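Local structure of glucokinase (Thermus thermophilus, 3VOV) at residues Ala112-His117 / Ala289-Tyr294; Gly143-Arg148 / Tyr294-Asp299. The protein probably phosphorylates glucose and related hexoses at the expense of ATP, as a zinc-containing hexokinase of the ROK family. One frame throughout, in Å; residues are numbered along the deposited sequence. Where two conformers were deposited one is given.

Interaction 1 (Ala112-His117 / Ala289-Tyr294); sequences ALAEHH and AALTAY
The imidazole ring of H117 meets L291 obliquely, through methyl CD2 of the leucine. H116 CD2 lies 3.7 Å above one face of that ring, over its centre, and L113 CD1 sits at the ring edge, in plane. Ring atom NE2 is hydrogen-bonded to the carbonyl O of G144, which helps fix the ring's rotation. The rest is van der Waals packing, with no hydrogen bond between the two segments. L291 points at the other helix: its CD1 settles 3.6 Å from A114 CA, with L113 O and H117 CB close by, so one methyl rests against three residues of a single helix face. L113 answers with its other methyl. With chi1 at -170° the side chain swings away from its own backbone N, and chi2 then turns CD2 to 3.8 Å from L291 CB and 3.4 Å from T292 OG1. That hydroxyl is already engaged by G288 O, one turn back in its helix. This is buried, near-perpendicular helix-helix packing, axes 9.0 Å apart at 78°, joining helix 107-118 to the C-terminal helix 284-299 of the actin-like ROK fold. T292 rests on F103 and E105 of strand 102-106; A112 and E115 pack on Y129 of strand 127-132.

Interaction 2 (Gly143-Arg148 / Tyr294-Asp299); sequences GGRVLR and YLEVKD
Two arginines, R145 and R148, face the acidic side chains D299 and E296 at the end of helix 284-299. R145 was modelled in two conformers, and its contacts here are those of one of them. In that conformer NH2 forms a salt bridge and hydrogen bond with D299 OD2 at 2.6 Å, with an N-H...O angle of 153°. The oxygen lies in the guanidinium plane, yet the donor comes in above the carboxylate, 40° out of its plane, and the two flat groups are turned well away from coplanar. R148 NH1 is more loosely placed, in a long salt bridge to E296 OE1 at 3.9 Å; its firmer partner is E105, which pairs with NE. E296 OE1 also has R145 NH1 4.1 Å away, beyond a salt bridge but close enough that the positive charge would probably favour the ionised acid.

The apolar share falls to L295. Its CB lies 3.7 Å above the centre of the R145 guanidinium, the two side chains sliding past each other in opposite directions. Bends at chi2 (-69°) and chi3 fold the arginine back over the leucine while NH2 still reaches D299. At the edge of the same guanidinium, E296 CG stands 3.8 Å from NH1. L295 CD1 touches the backbone too, 3.7 Å from G144 O.

The short strand around R145 and V146 is the outermost of its sheet within this chain, beside strand 136-142. V146 packs on N109 and L113 of helix 107-118, E296 on F103 of strand 102-106, and L147 on A235 of a second subunit.

Interactions 1 and 2 have centres 8 Å apart and share Y294, using successive turns of helix 284-299. Along the chain their segments alternate: helix 107-118, the turn and strand at 143-148, then the C-terminal helix twice. They also touch directly: L113 CD1 is 3.4 Å from G144 O, and H117 NE2 is 3.5 Å from L295 CD1. Interaction 1 is buried and interaction 2 lies at the surface. Strands 102-106 and 145-146 are outermost strands, within this chain, of two different mixed sheets, so the C-terminal helix meets parts of both halves of the actin-like ATPase fold, away from the zinc site.

Interaction 1 (Ala112-His117 / Ala289-Tyr294)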
loop_
_atom_site.group_PDB
_atom_site.type_symbol
_atom_site.label_atom_id
_atom_site.label_comp_id
_atom_site.label_asym_id
_atom_site.label_seq_id
_atom_site.Cartn_x
_atom_site.Cartn_y
_atom_site.Cartn_z
ATOM N N ALA B 112 -24.389 18.409 1.587
ATOM C CA ALA B 112 -24.553 17.446 2.672
ATOM C C ALA B 112 -25.723 17.832 3.627
ATOM O O ALA B 112 -26.529 16.974 4.029
ATOM C CB ALA B 112 -23.220 17.335 3.491
ATOM N N LEU B 113 -25.784 19.107 4.027
ATOM C CA LEU B 113 -26.891 19.620 4.872
ATOM C C LEU B 113 -28.257 19.402 4.212
ATOM O O LEU B 113 -29.216 18.989 4.848
ATOM C CB LEU B 113 -26.660 21.120 5.200
ATOM C CG LEU B 113 -27.500 21.890 6.228
ATOM C CD1 LEU B 113 -27.383 21.225 7.620
ATOM C CD2 LEU B 113 -27.109 23.403 6.289
ATOM N N ALA B 114 -28.326 19.662 2.908
ATOM C CA ALA B 114 -29.520 19.539 2.167
ATOM C C ALA B 114 -29.951 18.072 2.093
ATOM O O ALA B 114 -31.094 17.752 2.382
ATOM C CB ALA B 114 -29.358 20.170 0.745
ATOM N N GLU B 115 -29.047 17.176 1.738
ATOM C CA GLU B 115 -29.409 15.741 1.718
ATOM C C GLU B 115 -29.827 15.248 3.091
ATOM O O GLU B 115 -30.702 14.361 3.224
ATOM C CB GLU B 115 -28.260 14.880 1.170
ATOM C CG GLU B 115 -27.983 15.140 -0.296
ATOM C CD GLU B 115 -28.985 14.529 -1.241
ATOM O OE1 GLU B 115 -29.770 13.625 -0.832
ATOM O OE2 GLU B 115 -28.938 14.944 -2.439
ATOM N N HIS B 116 -29.228 15.813 4.117
ATOM C CA HIS B 116 -29.613 15.457 5.482
ATOM C C HIS B 116 -31.045 15.827 5.877
ATOM O O HIS B 116 -31.759 15.000 6.418
ATOM C CB HIS B 116 -28.664 16.111 6.469
ATOM C CG HIS B 116 -28.921 15.727 7.884
ATOM N ND1 HIS B 116 -28.316 14.637 8.477
ATOM C CD2 HIS B 116 -29.693 16.305 8.842
ATOM C CE1 HIS B 116 -28.727 14.549 9.741
ATOM N NE2 HIS B 116 -29.547 15.558 9.992
ATOM N N HIS B 117 -31.406 17.090 5.658
ATOM C CA HIS B 117 -32.706 17.625 5.991
ATOM C C HIS B 117 -33.805 17.350 4.996
ATOM O O HIS B 117 -34.935 17.170 5.395
ATOM C CB HIS B 117 -32.601 19.131 6.254
ATOM C CG HIS B 117 -31.857 19.448 7.510
ATOM N ND1 HIS B 117 -32.413 19.301 8.761
ATOM C CD2 HIS B 117 -30.575 19.833 7.710
ATOM C CE1 HIS B 117 -31.513 19.607 9.681
ATOM N NE2 HIS B 117 -30.384 19.934 9.066
ATOM N N ALA B 289 -27.444 25.927 0.953
ATOM C CA ALA B 289 -27.094 27.343 1.250
ATOM C C ALA B 289 -28.279 28.013 1.958
ATOM O O ALA B 289 -28.124 28.750 2.933
ATOM C CB ALA B 289 -26.764 28.082 -0.033
ATOM N N ALA B 290 -29.468 27.732 1.481
ATOM C CA ALA B 290 -30.640 28.274 2.144
ATOM C C ALA B 290 -30.782 27.697 3.543
ATOM O O ALA B 290 -31.039 28.424 4.484
ATOM C CB ALA B 290 -31.907 28.025 1.297
ATOM N N LEU B 291 -30.632 26.378 3.686
ATOM C CA LEU B 291 -30.735 25.772 5.007
ATOM C C LEU B 291 -29.699 26.271 5.986
ATOM O O LEU B 291 -29.958 26.388 7.201
ATOM C CB LEU B 291 -30.591 24.275 4.919
ATOM C CG LEU B 291 -31.817 23.477 4.560
ATOM C CD1 LEU B 291 -31.276 22.113 4.051
ATOM C CD2 LEU B 291 -32.709 23.324 5.815
ATOM N N THR B 292 -28.515 26.565 5.479
ATOM C CA THR B 292 -27.487 27.204 6.321
ATOM C C THR B 292 -28.036 28.436 7.011
ATOM O O THR B 292 -27.976 28.550 8.240
ATOM C CB THR B 292 -26.176 27.493 5.486
ATOM O OG1 THR B 292 -25.683 26.249 5.011
ATOM C CG2 THR B 292 -25.079 28.177 6.310
ATOM N N ALA B 293 -28.574 29.367 6.228
ATOM C CA ALA B 293 -29.122 30.616 6.804
ATOM C C ALA B 293 -30.354 30.316 7.690
ATOM O O ALA B 293 -30.561 30.923 8.749
ATOM C CB ALA B 293 -29.504 31.600 5.659
ATOM N N TYR B 294 -31.193 29.400 7.241
ATOM C CA TYR B 294 -32.450 29.087 7.956
ATOM C C TYR B 294 -32.159 28.557 9.378
ATOM O O TYR B 294 -32.724 29.030 10.415
ATOM C CB TYR B 294 -33.261 28.064 7.123
ATOM C CG TYR B 294 -34.575 27.703 7.783
ATOM C CD1 TYR B 294 -34.667 26.657 8.700
ATOM C CD2 TYR B 294 -35.710 28.465 7.529
ATOM C CE1 TYR B 294 -35.925 26.344 9.326
ATOM C CE2 TYR B 294 -36.923 28.183 8.136
ATOM C CZ TYR B 294 -37.035 27.132 9.015
ATOM O OH TYR B 294 -38.269 26.930 9.582
#

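Interaction 2 (Gly143-Arg148 / Tyr294-Asp299)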
loop_
_atom_site.group_PDB
_atom_site.type_symbol
_atom_site.label_atom_id
_atom_site.label_comp_id
_atom_site.label_asym_id
_atom_site.label_seq_id
_atom_site.Cartn_x
_atom_site.Cartn_y
_atom_site.Cartn_z
ATOM N N GLY B 143 -26.024 16.346 14.966
ATOM C CA GLY B 143 -27.584 16.537 14.774
ATOM C C GLY B 143 -27.798 17.854 13.995
ATOM O O GLY B 143 -28.230 18.864 14.561
ATOM N N GLY B 144 -27.701 17.750 12.670
ATOM C CA GLY B 144 -28.747 18.454 11.860
ATOM C C GLY B 144 -27.904 19.702 11.463
ATOM O O GLY B 144 -28.392 20.548 10.756
ATOM N N ARG B 145 -26.640 19.810 11.957
ATOM C CA ARG B 145 -25.718 20.912 11.596
ATOM C C ARG B 145 -24.351 20.444 11.042
ATOM O O ARG B 145 -23.787 19.431 11.478
ATOM C CB ARG B 145 -25.450 21.881 12.764
ATOM C CG ARG B 145 -26.662 22.460 13.515
ATOM C CD ARG B 145 -27.547 23.478 12.730
ATOM N NE ARG B 145 -26.896 24.284 11.700
ATOM C CZ ARG B 145 -26.616 25.592 11.764
ATOM N NH1 ARG B 145 -26.041 26.184 10.715
ATOM N NH2 ARG B 145 -26.914 26.320 12.833
ATOM N N VAL B 146 -23.849 21.197 10.074
ATOM C CA VAL B 146 -22.532 20.951 9.466
ATOM C C VAL B 146 -21.378 21.056 10.486
ATOM O O VAL B 146 -21.265 22.030 11.257
ATOM C CB VAL B 146 -22.309 21.893 8.235
ATOM C CG1 VAL B 146 -20.860 21.863 7.768
ATOM C CG2 VAL B 146 -23.279 21.512 7.105
ATOM N N LEU B 147 -20.523 20.042 10.474
ATOM C CA LEU B 147 -19.254 20.079 11.213
ATOM C C LEU B 147 -18.275 20.948 10.432
ATOM O O LEU B 147 -17.801 20.551 9.397
ATOM C CB LEU B 147 -18.656 18.662 11.301
ATOM C CG LEU B 147 -17.821 18.152 12.483
ATOM C CD1 LEU B 147 -16.730 17.117 12.017
ATOM C CD2 LEU B 147 -17.261 19.207 13.419
ATOM N N ARG B 148 -17.946 22.107 10.948
ATOM C CA ARG B 148 -17.069 23.019 10.236
ATOM C C ARG B 148 -15.593 22.914 10.617
ATOM O O ARG B 148 -14.761 23.272 9.794
ATOM C CB ARG B 148 -17.545 24.474 10.364
ATOM C CG ARG B 148 -18.585 24.863 9.208
ATOM C CD ARG B 148 -19.066 26.328 9.288
ATOM N NE ARG B 148 -20.442 26.460 8.813
ATOM C CZ ARG B 148 -21.472 26.882 9.566
ATOM N NH1 ARG B 148 -21.289 27.237 10.844
ATOM N NH2 ARG B 148 -22.706 26.966 9.046
ATOM N N TYR B 294 -31.193 29.400 7.241
ATOM C CA TYR B 294 -32.450 29.087 7.956
ATOM C C TYR B 294 -32.159 28.557 9.378
ATOM O O TYR B 294 -32.724 29.030 10.415
ATOM C CB TYR B 294 -33.261 28.064 7.123
ATOM C CG TYR B 294 -34.575 27.703 7.783
ATOM C CD1 TYR B 294 -34.667 26.657 8.700
ATOM C CD2 TYR B 294 -35.710 28.465 7.529
ATOM C CE1 TYR B 294 -35.925 26.344 9.326
ATOM C CE2 TYR B 294 -36.923 28.183 8.136
ATOM C CZ TYR B 294 -37.035 27.132 9.015
ATOM O OH TYR B 294 -38.269 26.930 9.582
ATOM N N LEU B 295 -31.276 27.566 9.444
ATOM C CA LEU B 295 -30.902 26.980 10.718
ATOM C C LEU B 295 -30.092 27.968 11.574
ATOM O O LEU B 295 -30.208 27.958 12.767
ATOM C CB LEU B 295 -30.144 25.652 10.518
ATOM C CG LEU B 295 -31.008 24.599 9.796
ATOM C CD1 LEU B 295 -30.168 23.409 9.327
ATOM C CD2 LEU B 295 -32.246 24.086 10.637
ATOM N N GLU B 296 -29.269 28.819 10.978
ATOM C CA GLU B 296 -28.603 29.822 11.799
ATOM C C GLU B 296 -29.611 30.751 12.445
ATOM O O GLU B 296 -29.502 31.043 13.622
ATOM C CB GLU B 296 -27.621 30.660 10.982
ATOM C CG GLU B 296 -26.327 29.960 10.757
ATOM C CD GLU B 296 -25.358 30.175 11.930
ATOM O OE1 GLU B 296 -24.223 29.684 11.814
ATOM O OE2 GLU B 296 -25.723 30.851 12.932
ATOM N N VAL B 297 -30.580 31.224 11.669
ATOM C CA VAL B 297 -31.570 32.168 12.190
ATOM C C VAL B 297 -32.459 31.500 13.240
ATOM O O VAL B 297 -32.713 32.074 14.311
ATOM C CB VAL B 297 -32.431 32.761 11.081
ATOM C CG1 VAL B 297 -33.619 33.517 11.693
ATOM C CG2 VAL B 297 -31.584 33.669 10.184
ATOM N N LYS B 298 -32.935 30.295 12.915
ATOM C CA LYS B 298 -33.598 29.407 13.868
ATOM C C LYS B 298 -32.795 29.155 15.174
ATOM O O LYS B 298 -33.360 29.265 16.266
ATOM C CB LYS B 298 -33.921 28.076 13.175
ATOM C CG LYS B 298 -35.081 27.349 13.781
ATOM C CD LYS B 298 -35.036 25.850 13.508
ATOM C CE LYS B 298 -36.253 25.194 14.178
ATOM N NZ LYS B 298 -36.190 23.702 14.289
ATOM N N ASP B 299 -31.497 28.827 15.052
ATOM C CA ASP B 299 -30.578 28.617 16.198
ATOM C C ASP B 299 -30.193 29.895 16.940
ATOM O O ASP B 299 -29.815 29.834 18.118
ATOM C CB ASP B 299 -29.247 27.968 15.759
ATOM C CG ASP B 299 -29.380 26.482 15.391
ATOM O OD1 ASP B 299 -30.481 25.897 15.535
ATOM O OD2 ASP B 299 -28.359 25.910 14.929
#